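Local coordinates for cellulose hydrolase (Bacillus licheniformis, PDB 4YZT), which hydrolyses beta-1,4-glucosidic bonds of cellulose as a tri-modular endoglucanase of glycoside hydrolase family 5, at residues I73-D78 with V111-H116; E29-G34 with F68-I73. All blocks are in the same frame, centred on the assembly; numbering follows the deposited sequence.

Contact 1 of 2, residues I73-D78 with V111-H116; sequences IPVTWD and VVLNIH. With BGC (beta-D-glucopyranose), chain B.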
# COMPACT_ATOMS: atom_id res chain seq x y z
N ILE A 73 -11.07 -7.22 7.02
CA ILE A 73 -10.43 -8.43 7.53
C ILE A 73 -10.49 -9.50 6.45
O ILE A 73 -11.47 -10.25 6.34
CB ILE A 73 -11.12 -8.95 8.83
CG1 ILE A 73 -11.14 -7.85 9.90
CG2 ILE A 73 -10.42 -10.19 9.37
CD1 ILE A 73 -12.03 -8.17 11.10
N PRO A 74 -9.44 -9.56 5.62
CA PRO A 74 -9.41 -10.60 4.59
C PRO A 74 -9.25 -11.97 5.23
O PRO A 74 -8.46 -12.13 6.16
CB PRO A 74 -8.20 -10.23 3.72
CG PRO A 74 -7.39 -9.32 4.52
CD PRO A 74 -8.32 -8.60 5.47
N VAL A 75 -10.01 -12.95 4.73
CA VAL A 75 -9.93 -14.31 5.26
C VAL A 75 -9.85 -15.32 4.11
O VAL A 75 -10.69 -15.31 3.19
CB VAL A 75 -11.14 -14.66 6.14
CG1 VAL A 75 -11.06 -16.11 6.59
CG2 VAL A 75 -11.22 -13.71 7.34
N THR A 76 -8.83 -16.16 4.16
CA THR A 76 -8.71 -17.25 3.20
C THR A 76 -9.22 -18.51 3.88
O THR A 76 -8.67 -18.96 4.89
CB THR A 76 -7.26 -17.40 2.72
OG1 THR A 76 -6.86 -16.18 2.07
CG2 THR A 76 -7.12 -18.57 1.74
N TRP A 77 -10.31 -19.07 3.34
CA TRP A 77 -11.00 -20.18 4.00
C TRP A 77 -10.46 -21.55 3.60
O TRP A 77 -10.60 -22.52 4.35
CB TRP A 77 -12.52 -20.09 3.70
CG TRP A 77 -13.13 -18.79 4.22
CD1 TRP A 77 -13.15 -17.58 3.59
CD2 TRP A 77 -13.77 -18.58 5.49
NE1 TRP A 77 -13.75 -16.63 4.38
CE2 TRP A 77 -14.14 -17.22 5.56
CE3 TRP A 77 -14.04 -19.41 6.58
CZ2 TRP A 77 -14.80 -16.68 6.66
CZ3 TRP A 77 -14.70 -18.87 7.68
CH2 TRP A 77 -15.07 -17.52 7.71
N ASP A 78 -9.83 -21.59 2.42
CA ASP A 78 -9.35 -22.82 1.75
C ASP A 78 -8.99 -24.04 2.62
O ASP A 78 -9.68 -25.06 2.59
CB ASP A 78 -8.12 -22.44 0.90
CG ASP A 78 -7.59 -23.60 0.07
OD1 ASP A 78 -8.40 -24.25 -0.64
OD2 ASP A 78 -6.37 -23.85 0.11
N VAL A 111 -16.79 -2.98 9.74
CA VAL A 111 -15.90 -4.11 9.50
C VAL A 111 -16.28 -4.83 8.20
O VAL A 111 -17.46 -5.12 8.01
CB VAL A 111 -15.93 -5.11 10.68
CG1 VAL A 111 -14.99 -6.29 10.41
CG2 VAL A 111 -15.58 -4.42 12.01
N VAL A 112 -15.30 -5.08 7.33
CA VAL A 112 -15.52 -5.83 6.10
C VAL A 112 -14.96 -7.25 6.24
O VAL A 112 -13.75 -7.43 6.43
CB VAL A 112 -14.89 -5.14 4.89
CG1 VAL A 112 -15.02 -6.00 3.61
CG2 VAL A 112 -15.52 -3.77 4.69
N LEU A 113 -15.83 -8.25 6.15
CA LEU A 113 -15.40 -9.64 6.21
C LEU A 113 -15.54 -10.25 4.83
O LEU A 113 -16.59 -10.08 4.19
CB LEU A 113 -16.21 -10.42 7.25
CG LEU A 113 -15.98 -11.93 7.40
CD1 LEU A 113 -14.60 -12.24 7.99
CD2 LEU A 113 -17.08 -12.57 8.24
N ASN A 114 -14.51 -10.95 4.34
CA ASN A 114 -14.61 -11.48 2.97
C ASN A 114 -14.20 -12.93 2.81
O ASN A 114 -13.95 -13.64 3.79
CB ASN A 114 -13.80 -10.59 1.99
CG ASN A 114 -12.28 -10.85 2.01
OD1 ASN A 114 -11.76 -11.79 2.62
ND2 ASN A 114 -11.56 -10.01 1.27
N ILE A 115 -14.16 -13.37 1.55
CA ILE A 115 -13.46 -14.56 1.11
C ILE A 115 -12.29 -14.06 0.25
O ILE A 115 -12.51 -13.33 -0.71
CB ILE A 115 -14.36 -15.51 0.30
CG1 ILE A 115 -15.50 -16.07 1.18
CG2 ILE A 115 -13.54 -16.63 -0.36
CD1 ILE A 115 -16.35 -17.14 0.50
N HIS A 116 -11.05 -14.42 0.61
CA HIS A 116 -9.91 -13.77 -0.01
C HIS A 116 -9.15 -14.65 -1.02
O HIS A 116 -9.57 -14.77 -2.18
CB HIS A 116 -8.96 -13.24 1.09
CG HIS A 116 -8.14 -12.05 0.66
ND1 HIS A 116 -8.68 -10.79 0.51
CD2 HIS A 116 -6.84 -11.96 0.28
CE1 HIS A 116 -7.74 -9.96 0.11
NE2 HIS A 116 -6.61 -10.64 -0.04
C2 BGC B . -4.67 -8.58 -3.18
C3 BGC B . -3.75 -8.53 -2.02
C4 BGC B . -2.36 -8.32 -2.43
C5 BGC B . -2.29 -7.02 -3.24
C6 BGC B . -0.91 -6.59 -3.66
C1 BGC B . -4.43 -7.28 -3.90
O1 BGC B . -5.41 -6.88 -4.81
O2 BGC B . -6.08 -8.60 -2.77
O3 BGC B . -3.88 -9.74 -1.14
O4 BGC B . -1.52 -8.26 -1.22
O5 BGC B . -3.10 -7.21 -4.44
O6 BGC B . -0.44 -7.55 -4.59
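P74 lies over one face of the H116 imidazole in a CH-pi contact: its CB stands 3.6 Å from the ring centroid, 24° off the normal. At the ring edge, NE2 of H116 meets O3 of the bound glucose at 3.1 Å, a nearly straight hydrogen bond in which either could be the donor; N161 and E271 also bond this sugar. The other ring nitrogen, ND1, accepts from N114 ND2 at 3.1 Å, the donor lying almost in the imidazole plane. With P74 CB over one face and both nitrogens engaged, rotation of the ring is restricted. The N114 amide is in turn held by its oxygen: V75 N donates to N114 OD1 at 3.0 Å, tilted 24° from the carbonyl plane. The N114 side chain reaches the backbone N-H of V75 with CG set between its own backbone N and carbonyl carbon (chi1 79°). Its ND2 has a second, weak bond to E158.

All this happens where strands 70-73 and 110-114, parallel neighbours in the closed eight-stranded (beta/alpha)8 barrel, run out into the loops that carry the glycan pocket. I73 still pairs in the sheet, its N donating to V112 O at 2.8 Å; beyond it, V75 O accepts H116 N from above the carbonyl plane. Two residues further on, W77 offers its indole NE1 to N114 O at 3.1 Å, with the acceptor in the ring plane and the donor on a carbonyl lone pair. I115 CG1 adds apolar contact at W77 CD1, and the W93 ring meets the indole at about a right angle. On the face of the sheet that carries I73 and L113, CD1 of I73 packs against CG1 of V111, and V75 CG2 touches L113 CD1 at 3.7 Å.

Contact 2 of 2, residues E29-G34 with F68-I73; sequences ENMSPG and FKSVRI
The F68 ring turns its edge to P33, whose carbonyl carbon lies in the ring plane, while P33 CG comes to 3.9 Å from F68 CD1 with the two side chains roughly perpendicular. The G34 carbonyl oxygen sits obliquely to the ring. W35, V327 and I328 also touch this phenyl, so the ring lies between the first barrel strand and helix 321-330.

P33 follows a cis peptide bond, and its carbonyl accepts K69 N at 3.0 Å. Just beyond, G34 pairs with S70 in parallel register, where strand 34-36 starts beside strand 70-73; this is the first neighbouring strand pair of the (beta/alpha)8 barrel, entered from helix 24-31. The CA atoms of G34 and S70 are 4.5 Å apart, and G34 CA makes a CA-H...O contact with S70 O at 3.2 Å. A side chain on G34 would run into the S70 hydroxyl, which itself donates to M31 O at 2.7 Å, 22° out of the carbonyl plane. That bond uses OG between the backbone N and carbonyl carbon (chi1 61°); alongside it, the M31 methyl CE packs on S70 CB.

K69 serves the end of the helix. Its CB lies by the N30 and M31 carbonyl oxygens; beyond CG the chain is extended, CD passing 3.2 Å from S32 O, until NZ donates in the carbonyl plane to E29 O at 2.9 Å. A water accepts from NZ and donates to S32 O. The E29 carboxylate stays beyond salt-bridge range but could still favour the ammonium charge. With an alanine in place of K69, E29 O would probably lose its donor and the water one of its holds, leaving a gap along the last helical turn.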
# COMPACT_ATOMS: atom_id res chain seq x y z
N GLU A 29 -19.08 8.95 5.40
CA GLU A 29 -19.05 9.54 6.75
C GLU A 29 -18.77 8.48 7.82
O GLU A 29 -18.03 8.73 8.78
CB GLU A 29 -20.37 10.26 7.05
CG GLU A 29 -20.52 10.71 8.50
CD GLU A 29 -19.54 11.78 8.91
OE1 GLU A 29 -18.97 12.47 8.02
OE2 GLU A 29 -19.33 11.95 10.13
N ASN A 30 -19.35 7.30 7.65
CA ASN A 30 -19.20 6.25 8.66
C ASN A 30 -17.92 5.43 8.56
O ASN A 30 -17.43 4.96 9.59
CB ASN A 30 -20.39 5.29 8.61
CG ASN A 30 -21.68 5.93 9.07
OD1 ASN A 30 -21.67 6.92 9.82
ND2 ASN A 30 -22.80 5.36 8.65
N MET A 31 -17.37 5.26 7.34
CA MET A 31 -16.25 4.31 7.14
C MET A 31 -14.87 4.91 6.79
O MET A 31 -13.84 4.27 7.01
CB MET A 31 -16.62 3.29 6.04
CG MET A 31 -17.84 2.39 6.37
SD MET A 31 -18.01 1.02 5.17
CE MET A 31 -16.52 0.06 5.47
N SER A 32 -14.82 6.12 6.24
CA SER A 32 -13.54 6.65 5.77
C SER A 32 -12.75 7.30 6.90
O SER A 32 -13.33 8.08 7.66
CB SER A 32 -13.77 7.68 4.65
OG SER A 32 -12.55 8.23 4.19
N PRO A 33 -11.45 6.99 7.04
CA PRO A 33 -10.61 6.05 6.28
C PRO A 33 -10.58 4.63 6.85
O PRO A 33 -10.76 4.43 8.04
CB PRO A 33 -9.22 6.67 6.39
CG PRO A 33 -9.20 7.26 7.75
CD PRO A 33 -10.64 7.72 8.03
N GLY A 34 -10.27 3.66 5.99
CA GLY A 34 -10.22 2.27 6.42
C GLY A 34 -8.80 1.71 6.37
O GLY A 34 -7.89 2.32 5.80
N PHE A 68 -8.62 5.31 12.39
CA PHE A 68 -9.37 4.68 11.29
C PHE A 68 -10.80 4.40 11.74
O PHE A 68 -11.04 4.08 12.90
CB PHE A 68 -8.67 3.40 10.81
CG PHE A 68 -7.36 3.68 10.15
CD1 PHE A 68 -7.31 4.00 8.80
CD2 PHE A 68 -6.18 3.69 10.88
CE1 PHE A 68 -6.10 4.29 8.17
CE2 PHE A 68 -4.97 3.97 10.26
CZ PHE A 68 -4.94 4.28 8.90
N LYS A 69 -11.75 4.57 10.83
CA LYS A 69 -13.15 4.32 11.16
C LYS A 69 -13.60 2.91 10.77
O LYS A 69 -14.60 2.39 11.26
CB LYS A 69 -14.06 5.34 10.49
CG LYS A 69 -13.90 6.76 11.02
CD LYS A 69 -14.95 7.66 10.40
CE LYS A 69 -14.77 9.12 10.80
NZ LYS A 69 -15.80 9.96 10.11
N SER A 70 -12.87 2.28 9.86
CA SER A 70 -13.26 0.94 9.42
C SER A 70 -12.04 0.04 9.21
O SER A 70 -10.93 0.53 9.01
CB SER A 70 -14.08 1.01 8.13
OG SER A 70 -13.34 1.59 7.07
N VAL A 71 -12.25 -1.27 9.31
CA VAL A 71 -11.21 -2.24 9.03
C VAL A 71 -11.75 -3.31 8.09
O VAL A 71 -12.91 -3.69 8.15
CB VAL A 71 -10.65 -2.91 10.32
CG1 VAL A 71 -10.13 -1.84 11.29
CG2 VAL A 71 -11.69 -3.79 11.00
N ARG A 72 -10.88 -3.76 7.20
CA ARG A 72 -11.17 -4.90 6.34
C ARG A 72 -10.38 -6.10 6.83
O ARG A 72 -9.18 -6.00 7.05
CB ARG A 72 -10.82 -4.59 4.88
CG ARG A 72 -10.99 -5.74 3.89
CD ARG A 72 -11.05 -5.13 2.51
NE ARG A 72 -11.28 -6.03 1.37
CZ ARG A 72 -10.33 -6.54 0.58
NH1 ARG A 72 -9.04 -6.34 0.85
NH2 ARG A 72 -10.67 -7.29 -0.47
N ILE A 73 -11.07 -7.22 7.02
CA ILE A 73 -10.43 -8.43 7.53
C ILE A 73 -10.49 -9.50 6.45
O ILE A 73 -11.47 -10.25 6.34
CB ILE A 73 -11.12 -8.95 8.83
CG1 ILE A 73 -11.14 -7.85 9.90
CG2 ILE A 73 -10.42 -10.19 9.37
CD1 ILE A 73 -12.03 -8.17 11.10
O HOH W 1 -15.52 9.83 7.37

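Overall arrangement
The two contacts share I73 and meet on neighbouring barrel strands, contact 2 at the N-terminal start of strand 70-73 and contact 1 where that strand gives way to loop. Every touching residue of contact 1 is buried; contact 2 is mostly buried but reaches solvent at E29. Their chemistry follows position: contact 1 uses an amide, an imidazole and an indole beside bound sugar, whereas contact 2 relies on backbone carbonyls gripped by a lysine and a serine. R72 of contact 2 reaches into contact 1, its guanidinium packing by N114 and H116 and forming salt bridges with E158 and E271, and V71 O probably accepts V112 N. The centres lie about 16 Å apart.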